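Local coordinates for protein S-adenosylmethionine:tRNA ribosyltransferase-isomerase (Thermus thermophilus, PDB 1WDI) that probably transfers and isomerises the ribose of S-adenosylmethionine onto preQ1-modified tRNA, giving epoxyqueuosine in the queuosine pathway, at residues Gly317-Arg320 against Thr321-Tyr325. Residues are numbered along the deposited sequence; the frame is centred on the assembly and turned at random.
Sequences GRER and TLEAY
Thr-321 reaches back to Gly-317, the N-cap residue of helix 318-330, and grips its carbonyl oxygen twice. The backbone N of Thr-321 lies 2.8 Å from Gly-317 O, while OG1 donates from above the carbonyl plane at 2.6 Å from the same oxygen. OG1 can do so because it stands beside the backbone N (chi1 -66°), with the CG2 methyl anti to that N and beside the carbonyl carbon; the side chain packs on Leu-309, Val-312 and Leu-316 of helix 307-316. A valine here would probably leave Gly-317 O with the amide alone and put a methyl against a polar oxygen.

Three further i+4 to i backbone bonds continue the first turns: Leu-322 N to Arg-318 O, Glu-323 N to Glu-319 O and Ala-324 N to Arg-320 O, each 3.0 Å long.

One water bridges the opposite charges of Arg-320 and Glu-323, accepting from Arg-320 NE at 2.8 Å, in the guanidinium plane, and donating to Glu-323 OE1 at 2.7 Å. Arg-320 NH1 is held by the carbonyls of Gly-36 and Tyr-33. The hydroxyl of the buried Thr-321 thus spends its proton on the N-cap carbonyl, whereas the charged pair is linked through one water, which probably still lets the two attract.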
ATOM      1  N   GLY A 317     -19.973  -6.173  -2.450  1.00 21.80           N
ATOM      2  CA  GLY A 317     -21.031  -6.442  -3.412  1.00 20.88           C
ATOM      3  C   GLY A 317     -21.055  -5.251  -4.365  1.00 23.33           C
ATOM      4  O   GLY A 317     -21.038  -4.100  -3.919  1.00 21.23           O
ATOM      5  N   ARG A 318     -21.104  -5.505  -5.669  1.00 20.65           N
ATOM      6  CA  ARG A 318     -21.080  -4.418  -6.642  1.00 23.94           C
ATOM      7  C   ARG A 318     -22.198  -3.384  -6.504  1.00 23.06           C
ATOM      8  O   ARG A 318     -21.925  -2.186  -6.427  1.00 22.41           O
ATOM      9  CB  ARG A 318     -21.068  -4.977  -8.072  1.00 28.04           C
ATOM     10  CG  ARG A 318     -20.923  -3.900  -9.145  1.00 33.49           C
ATOM     11  CD  ARG A 318     -20.740  -4.481 -10.553  1.00 36.34           C
ATOM     12  NE  ARG A 318     -21.811  -5.405 -10.925  1.00 40.49           N
ATOM     13  CZ  ARG A 318     -21.775  -6.722 -10.724  1.00 43.28           C
ATOM     14  NH1 ARG A 318     -20.714  -7.288 -10.155  1.00 42.01           N
ATOM     15  NH2 ARG A 318     -22.808  -7.476 -11.083  1.00 43.31           N
ATOM     16  N   GLU A 319     -23.446  -3.836  -6.472  1.00 23.46           N
ATOM     17  CA  GLU A 319     -24.575  -2.920  -6.356  1.00 24.06           C
ATOM     18  C   GLU A 319     -24.539  -2.136  -5.040  1.00 23.53           C
ATOM     19  O   GLU A 319     -24.702  -0.921  -5.052  1.00 25.40           O
ATOM     20  CB  GLU A 319     -25.895  -3.693  -6.495  1.00 22.96           C
ATOM     21  CG  GLU A 319     -27.173  -2.878  -6.275  1.00 23.99           C
ATOM     22  CD  GLU A 319     -27.221  -1.579  -7.077  1.00 25.82           C
ATOM     23  OE1 GLU A 319     -26.643  -1.524  -8.182  1.00 24.96           O
ATOM     24  OE2 GLU A 319     -27.858  -0.610  -6.602  1.00 28.93           O
ATOM     25  N   ARG A 320     -24.314  -2.815  -3.917  1.00 22.28           N
ATOM     26  CA  ARG A 320     -24.259  -2.116  -2.633  1.00 21.72           C
ATOM     27  C   ARG A 320     -23.083  -1.145  -2.583  1.00 22.82           C
ATOM     28  O   ARG A 320     -23.166  -0.082  -1.957  1.00 22.03           O
ATOM     29  CB  ARG A 320     -24.172  -3.109  -1.459  1.00 22.46           C
ATOM     30  CG  ARG A 320     -24.095  -2.415  -0.098  1.00 21.84           C
ATOM     31  CD  ARG A 320     -24.543  -3.300   1.053  1.00 23.91           C
ATOM     32  NE  ARG A 320     -25.962  -3.632   0.966  1.00 21.47           N
ATOM     33  CZ  ARG A 320     -26.615  -4.368   1.853  1.00 21.15           C
ATOM     34  NH1 ARG A 320     -25.978  -4.853   2.913  1.00 22.82           N
ATOM     35  NH2 ARG A 320     -27.904  -4.636   1.669  1.00 20.65           N
ATOM     36  N   THR A 321     -21.985  -1.501  -3.245  1.00 21.00           N
ATOM     37  CA  THR A 321     -20.817  -0.630  -3.277  1.00 19.95           C
ATOM     38  C   THR A 321     -21.125   0.654  -4.047  1.00 21.25           C
ATOM     39  O   THR A 321     -20.818   1.751  -3.580  1.00 21.99           O
ATOM     40  CB  THR A 321     -19.606  -1.335  -3.929  1.00 19.28           C
ATOM     41  OG1 THR A 321     -19.189  -2.423  -3.096  1.00 17.03           O
ATOM     42  CG2 THR A 321     -18.446  -0.363  -4.100  1.00 18.91           C
ATOM     43  N   LEU A 322     -21.736   0.526  -5.223  1.00 20.25           N
ATOM     44  CA  LEU A 322     -22.080   1.708  -6.015  1.00 21.54           C
ATOM     45  C   LEU A 322     -23.083   2.588  -5.257  1.00 19.84           C
ATOM     46  O   LEU A 322     -23.013   3.813  -5.310  1.00 21.37           O
ATOM     47  CB  LEU A 322     -22.658   1.291  -7.373  1.00 24.63           C
ATOM     48  CG  LEU A 322     -21.714   0.448  -8.243  1.00 27.49           C
ATOM     49  CD1 LEU A 322     -22.386   0.123  -9.571  1.00 30.18           C
ATOM     50  CD2 LEU A 322     -20.417   1.205  -8.472  1.00 28.33           C
ATOM     51  N   GLU A 323     -24.019   1.959  -4.557  1.00 20.09           N
ATOM     52  CA  GLU A 323     -25.008   2.698  -3.778  1.00 21.38           C
ATOM     53  C   GLU A 323     -24.304   3.528  -2.695  1.00 21.42           C
ATOM     54  O   GLU A 323     -24.565   4.721  -2.543  1.00 21.79           O
ATOM     55  CB  GLU A 323     -25.997   1.726  -3.125  1.00 20.28           C
ATOM     56  CG  GLU A 323     -27.026   1.138  -4.083  1.00 23.10           C
ATOM     57  CD  GLU A 323     -27.714  -0.088  -3.519  1.00 25.71           C
ATOM     58  OE1 GLU A 323     -27.586  -0.341  -2.302  1.00 25.71           O
ATOM     59  OE2 GLU A 323     -28.386  -0.801  -4.293  1.00 27.33           O
ATOM     60  N   ALA A 324     -23.401   2.889  -1.955  1.00 21.29           N
ATOM     61  CA  ALA A 324     -22.661   3.566  -0.892  1.00 20.99           C
ATOM     62  C   ALA A 324     -21.810   4.700  -1.447  1.00 21.60           C
ATOM     63  O   ALA A 324     -21.673   5.752  -0.816  1.00 20.56           O
ATOM     64  CB  ALA A 324     -21.780   2.564  -0.145  1.00 22.14           C
ATOM     65  N   TYR A 325     -21.233   4.487  -2.626  1.00 20.51           N
ATOM     66  CA  TYR A 325     -20.401   5.514  -3.244  1.00 21.91           C
ATOM     67  C   TYR A 325     -21.238   6.709  -3.687  1.00 22.22           C
ATOM     68  O   TYR A 325     -20.808   7.853  -3.567  1.00 22.66           O
ATOM     69  CB  TYR A 325     -19.627   4.944  -4.436  1.00 22.26           C
ATOM     70  CG  TYR A 325     -18.234   4.467  -4.076  1.00 23.21           C
ATOM     71  CD1 TYR A 325     -18.042   3.364  -3.247  1.00 23.04           C
ATOM     72  CD2 TYR A 325     -17.109   5.137  -4.550  1.00 21.61           C
ATOM     73  CE1 TYR A 325     -16.754   2.938  -2.899  1.00 22.59           C
ATOM     74  CE2 TYR A 325     -15.826   4.726  -4.208  1.00 22.45           C
ATOM     75  CZ  TYR A 325     -15.654   3.627  -3.384  1.00 22.65           C
ATOM     76  OH  TYR A 325     -14.375   3.226  -3.049  1.00 23.04           O
TER
HETATM   77  O   HOH W   1     -27.776  -2.613  -0.930  1.00 24.46           O